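Acyl-coenzyme A oxidase 3 (Yarrowia lipolytica, PDB 5YS9) oxidises acyl-CoA thioesters with FAD as cofactor, passing the electrons to oxygen to give trans-2-enoyl-CoA and hydrogen peroxide in peroxisomal fatty acid beta-oxidation. Local coordinates at residues A[584-595]-A[615-626]. Residues are numbered along the deposited sequence; the frame is centred on the assembly and turned at random.
Sequences NLANLFTLWSIE and VTELVNHYCKEV
Tyr622 lies against Asn587 where segments 584-595 and 615-626, each part of a longer helix, pack as a roughly antiparallel pair, axes 9.0 Å apart and directions 147° apart, in the all-helical C-terminal part of this acyl-CoA oxidase. The packing is knobs-into-holes: Tyr622 enters the hole formed by Asn584, Asn587, Leu588 and Leu591, while Leu588 sits among Val619, Tyr622, Cys623 and Val626. Asn587 CB stands over the centre of the tyrosine ring, 3.8 Å from its centroid, a CH-pi contact; His621 ND1 lies over the opposite face. From there Asn587 ND2 donates in its amide plane to Tyr622 OH at 2.9 Å (N-H...O 152°), and Asn584 ND2 meets the ring edge near CE1. Leu588 turns its CG opposite its own backbone nitrogen (chi1 -178°), which carries CD1 to Cys623 SG and CD2 to Val626 CG2 at 4.0 Å. At the other end, Thr616 OG1 donates to the anti lone pair of Glu595 OE2 at 2.8 Å. A phenylalanine at Tyr622 would keep the ring but would probably cost Asn587 ND2 its acceptor on segment 615-626, the hydroxyl. The second shell fixes that amide: Tyr567 OH hydrogen-bonds Asn587 OD1, and Lys505 O accepts from Asn587 ND2. Arg353 holds the glutamate carboxylate from outside, its NH1 in a salt bridge with Glu595 OE1 and its NH2 hydrogen-bonded to Asn620 OD1.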
loop_
_atom_site.group_PDB
_atom_site.type_symbol
_atom_site.label_atom_id
_atom_site.label_comp_id
_atom_site.label_asym_id
_atom_site.label_seq_id
_atom_site.Cartn_x
_atom_site.Cartn_y
_atom_site.Cartn_z
ATOM N N ASN A 584 27.577 -3.020 -10.125
ATOM C CA ASN A 584 26.474 -3.319 -11.022
ATOM C C ASN A 584 25.147 -3.026 -10.329
ATOM O O ASN A 584 24.305 -2.387 -10.900
ATOM C CB ASN A 584 26.507 -4.810 -11.463
ATOM C CG ASN A 584 27.415 -5.092 -12.664
ATOM O OD1 ASN A 584 27.688 -6.251 -12.920
ATOM N ND2 ASN A 584 27.846 -4.070 -13.409
ATOM N N LEU A 585 24.969 -3.520 -9.110
ATOM C CA LEU A 585 23.793 -3.178 -8.300
ATOM C C LEU A 585 23.676 -1.682 -8.103
ATOM O O LEU A 585 22.608 -1.114 -8.356
ATOM C CB LEU A 585 23.836 -3.810 -6.897
ATOM C CG LEU A 585 23.036 -5.075 -6.607
ATOM C CD1 LEU A 585 22.941 -5.259 -5.092
ATOM C CD2 LEU A 585 21.638 -5.041 -7.226
ATOM N N ALA A 586 24.782 -1.076 -7.633
ATOM C CA ALA A 586 24.832 0.368 -7.300
ATOM C C ALA A 586 24.498 1.247 -8.511
ATOM O O ALA A 586 23.679 2.167 -8.426
ATOM C CB ALA A 586 26.185 0.742 -6.714
ATOM N N ASN A 587 25.080 0.913 -9.651
ATOM C CA ASN A 587 24.783 1.648 -10.901
ATOM C C ASN A 587 23.353 1.559 -11.300
ATOM O O ASN A 587 22.803 2.556 -11.743
ATOM C CB ASN A 587 25.665 1.186 -12.062
ATOM C CG ASN A 587 27.084 1.719 -11.961
ATOM O OD1 ASN A 587 27.507 2.262 -10.930
ATOM N ND2 ASN A 587 27.809 1.593 -13.042
ATOM N N LEU A 588 22.746 0.379 -11.118
ATOM C CA LEU A 588 21.307 0.184 -11.417
ATOM C C LEU A 588 20.497 1.059 -10.487
ATOM O O LEU A 588 19.682 1.853 -10.943
ATOM C CB LEU A 588 20.891 -1.284 -11.296
ATOM C CG LEU A 588 19.435 -1.644 -11.630
ATOM C CD1 LEU A 588 18.919 -1.070 -12.981
ATOM C CD2 LEU A 588 19.283 -3.154 -11.593
ATOM N N PHE A 589 20.783 0.987 -9.186
ATOM C CA PHE A 589 20.105 1.864 -8.251
ATOM C C PHE A 589 20.162 3.314 -8.743
ATOM O O PHE A 589 19.123 3.977 -8.915
ATOM C CB PHE A 589 20.685 1.733 -6.834
ATOM C CG PHE A 589 20.065 2.671 -5.854
ATOM C CD1 PHE A 589 18.706 2.580 -5.552
ATOM C CD2 PHE A 589 20.813 3.698 -5.273
ATOM C CE1 PHE A 589 18.112 3.493 -4.669
ATOM C CE2 PHE A 589 20.225 4.592 -4.376
ATOM C CZ PHE A 589 18.879 4.480 -4.068
ATOM N N THR A 590 21.374 3.765 -9.019
ATOM C CA THR A 590 21.634 5.155 -9.182
ATOM C C THR A 590 21.063 5.664 -10.515
ATOM O O THR A 590 20.457 6.758 -10.575
ATOM C CB THR A 590 23.145 5.447 -9.029
ATOM O OG1 THR A 590 23.590 5.121 -7.699
ATOM C CG2 THR A 590 23.436 6.909 -9.296
ATOM N N LEU A 591 21.242 4.872 -11.574
ATOM C CA LEU A 591 20.730 5.244 -12.888
ATOM C C LEU A 591 19.210 5.124 -12.980
ATOM O O LEU A 591 18.551 5.879 -13.701
ATOM C CB LEU A 591 21.401 4.391 -13.931
ATOM C CG LEU A 591 22.900 4.748 -14.083
ATOM C CD1 LEU A 591 23.695 3.603 -14.649
ATOM C CD2 LEU A 591 23.053 5.979 -14.976
ATOM N N TRP A 592 18.659 4.145 -12.265
ATOM C CA TRP A 592 17.226 3.978 -12.191
ATOM C C TRP A 592 16.634 5.234 -11.502
ATOM O O TRP A 592 15.692 5.853 -12.027
ATOM C CB TRP A 592 16.862 2.638 -11.493
ATOM C CG TRP A 592 15.439 2.528 -11.135
ATOM C CD1 TRP A 592 14.399 2.292 -11.976
ATOM C CD2 TRP A 592 14.887 2.686 -9.839
ATOM N NE1 TRP A 592 13.237 2.283 -11.294
ATOM C CE2 TRP A 592 13.487 2.525 -9.970
ATOM C CE3 TRP A 592 15.429 2.975 -8.577
ATOM C CZ2 TRP A 592 12.597 2.631 -8.877
ATOM C CZ3 TRP A 592 14.538 3.097 -7.478
ATOM C CH2 TRP A 592 13.133 2.920 -7.645
ATOM N N SER A 593 17.246 5.625 -10.374
ATOM C CA SER A 593 16.836 6.808 -9.622
ATOM C C SER A 593 16.854 8.078 -10.453
ATOM O O SER A 593 15.993 8.939 -10.271
ATOM C CB SER A 593 17.750 7.022 -8.427
ATOM O OG SER A 593 17.713 5.931 -7.554
ATOM N N ILE A 594 17.855 8.206 -11.309
ATOM C CA ILE A 594 17.951 9.296 -12.258
ATOM C C ILE A 594 16.812 9.235 -13.258
ATOM O O ILE A 594 16.213 10.232 -13.581
ATOM C CB ILE A 594 19.309 9.253 -12.985
ATOM C CG1 ILE A 594 20.430 9.622 -12.020
ATOM C CG2 ILE A 594 19.335 10.182 -14.187
ATOM C CD1 ILE A 594 21.818 9.316 -12.518
ATOM N N GLU A 595 16.522 8.040 -13.734
ATOM C CA GLU A 595 15.453 7.828 -14.685
ATOM C C GLU A 595 14.071 8.141 -14.129
ATOM O O GLU A 595 13.226 8.665 -14.826
ATOM C CB GLU A 595 15.515 6.410 -15.213
ATOM C CG GLU A 595 14.503 6.114 -16.287
ATOM C CD GLU A 595 14.516 4.671 -16.675
ATOM O OE1 GLU A 595 14.410 3.827 -15.782
ATOM O OE2 GLU A 595 14.646 4.383 -17.865
ATOM N N VAL A 615 20.466 7.053 -20.465
ATOM C CA VAL A 615 20.165 6.592 -19.115
ATOM C C VAL A 615 19.203 5.415 -19.180
ATOM O O VAL A 615 19.477 4.389 -18.541
ATOM C CB VAL A 615 19.587 7.725 -18.236
ATOM C CG1 VAL A 615 18.944 7.185 -16.967
ATOM C CG2 VAL A 615 20.695 8.715 -17.876
ATOM N N THR A 616 18.120 5.540 -19.970
ATOM C CA THR A 616 17.189 4.413 -20.177
ATOM C C THR A 616 17.951 3.157 -20.647
ATOM O O THR A 616 17.820 2.079 -20.056
ATOM C CB THR A 616 15.962 4.790 -21.049
ATOM O OG1 THR A 616 15.153 5.693 -20.311
ATOM C CG2 THR A 616 15.098 3.599 -21.367
ATOM N N GLU A 617 18.831 3.319 -21.622
ATOM C CA GLU A 617 19.559 2.183 -22.155
ATOM C C GLU A 617 20.458 1.562 -21.085
ATOM O O GLU A 617 20.596 0.347 -21.007
ATOM C CB GLU A 617 20.348 2.601 -23.385
ATOM C CG GLU A 617 20.948 1.427 -24.143
ATOM C CD GLU A 617 21.229 1.754 -25.600
ATOM O OE1 GLU A 617 20.302 2.270 -26.267
ATOM O OE2 GLU A 617 22.366 1.498 -26.067
ATOM N N LEU A 618 21.041 2.397 -20.233
ATOM C CA LEU A 618 21.950 1.897 -19.198
ATOM C C LEU A 618 21.223 1.106 -18.115
ATOM O O LEU A 618 21.672 0.036 -17.763
ATOM C CB LEU A 618 22.768 3.043 -18.622
ATOM C CG LEU A 618 23.862 3.525 -19.604
ATOM C CD1 LEU A 618 24.621 4.712 -19.032
ATOM C CD2 LEU A 618 24.814 2.391 -19.972
ATOM N N VAL A 619 20.063 1.606 -17.681
ATOM C CA VAL A 619 19.185 0.915 -16.740
ATOM C C VAL A 619 18.783 -0.483 -17.300
ATOM O O VAL A 619 18.878 -1.467 -16.590
ATOM C CB VAL A 619 17.915 1.760 -16.420
ATOM C CG1 VAL A 619 16.912 0.956 -15.608
ATOM C CG2 VAL A 619 18.263 3.019 -15.661
ATOM N N ASN A 620 18.344 -0.550 -18.560
ATOM C CA ASN A 620 18.109 -1.841 -19.258
ATOM C C ASN A 620 19.305 -2.745 -19.243
ATOM O O ASN A 620 19.180 -3.945 -18.902
ATOM C CB ASN A 620 17.696 -1.662 -20.706
ATOM C CG ASN A 620 16.331 -1.018 -20.859
ATOM O OD1 ASN A 620 15.583 -0.888 -19.897
ATOM N ND2 ASN A 620 16.021 -0.570 -22.066
ATOM N N HIS A 621 20.464 -2.175 -19.562
ATOM C CA HIS A 621 21.724 -2.937 -19.539
ATOM C C HIS A 621 22.054 -3.515 -18.166
ATOM O O HIS A 621 22.354 -4.708 -18.052
ATOM C CB HIS A 621 22.886 -2.103 -20.087
ATOM C CG HIS A 621 24.229 -2.721 -19.887
ATOM N ND1 HIS A 621 25.122 -2.267 -18.932
ATOM C CD2 HIS A 621 24.842 -3.740 -20.523
ATOM C CE1 HIS A 621 26.217 -3.005 -18.967
ATOM N NE2 HIS A 621 26.066 -3.910 -19.922
ATOM N N TYR A 622 22.007 -2.695 -17.130
ATOM C CA TYR A 622 22.324 -3.179 -15.768
ATOM C C TYR A 622 21.256 -4.095 -15.205
ATOM O O TYR A 622 21.556 -5.000 -14.430
ATOM C CB TYR A 622 22.575 -2.017 -14.797
ATOM C CG TYR A 622 23.918 -1.410 -15.018
ATOM C CD1 TYR A 622 25.073 -2.080 -14.598
ATOM C CD2 TYR A 622 24.048 -0.162 -15.646
ATOM C CE1 TYR A 622 26.328 -1.516 -14.787
ATOM C CE2 TYR A 622 25.288 0.407 -15.833
ATOM C CZ TYR A 622 26.417 -0.283 -15.404
ATOM O OH TYR A 622 27.619 0.243 -15.619
ATOM N N CYS A 623 20.008 -3.842 -15.576
ATOM C CA CYS A 623 18.967 -4.837 -15.347
ATOM C C CYS A 623 19.432 -6.232 -15.805
ATOM O O CYS A 623 19.327 -7.168 -15.054
ATOM C CB CYS A 623 17.650 -4.442 -16.038
ATOM S SG CYS A 623 16.602 -3.389 -15.017
ATOM N N LYS A 624 19.946 -6.355 -17.032
ATOM C CA LYS A 624 20.362 -7.660 -17.548
ATOM C C LYS A 624 21.590 -8.174 -16.804
ATOM O O LYS A 624 21.672 -9.369 -16.566
ATOM C CB LYS A 624 20.628 -7.648 -19.040
ATOM C CG LYS A 624 19.445 -7.286 -19.936
ATOM C CD LYS A 624 19.848 -7.348 -21.421
ATOM C CE LYS A 624 19.383 -6.147 -22.255
ATOM N NZ LYS A 624 17.969 -6.249 -22.735
ATOM N N GLU A 625 22.496 -7.302 -16.388
ATOM C CA GLU A 625 23.713 -7.741 -15.646
ATOM C C GLU A 625 23.410 -8.242 -14.237
ATOM O O GLU A 625 24.048 -9.182 -13.732
ATOM C CB GLU A 625 24.775 -6.616 -15.556
ATOM C CG GLU A 625 25.383 -6.218 -16.900
ATOM C CD GLU A 625 26.002 -7.400 -17.647
ATOM O OE1 GLU A 625 27.101 -7.839 -17.251
ATOM O OE2 GLU A 625 25.384 -7.896 -18.620
ATOM N N VAL A 626 22.441 -7.587 -13.615
ATOM C CA VAL A 626 21.977 -7.932 -12.301
ATOM C C VAL A 626 21.129 -9.212 -12.365
ATOM O O VAL A 626 21.354 -10.154 -11.573
ATOM C CB VAL A 626 21.283 -6.721 -11.658
ATOM C CG1 VAL A 626 20.482 -7.101 -10.430
ATOM C CG2 VAL A 626 22.351 -5.703 -11.286
#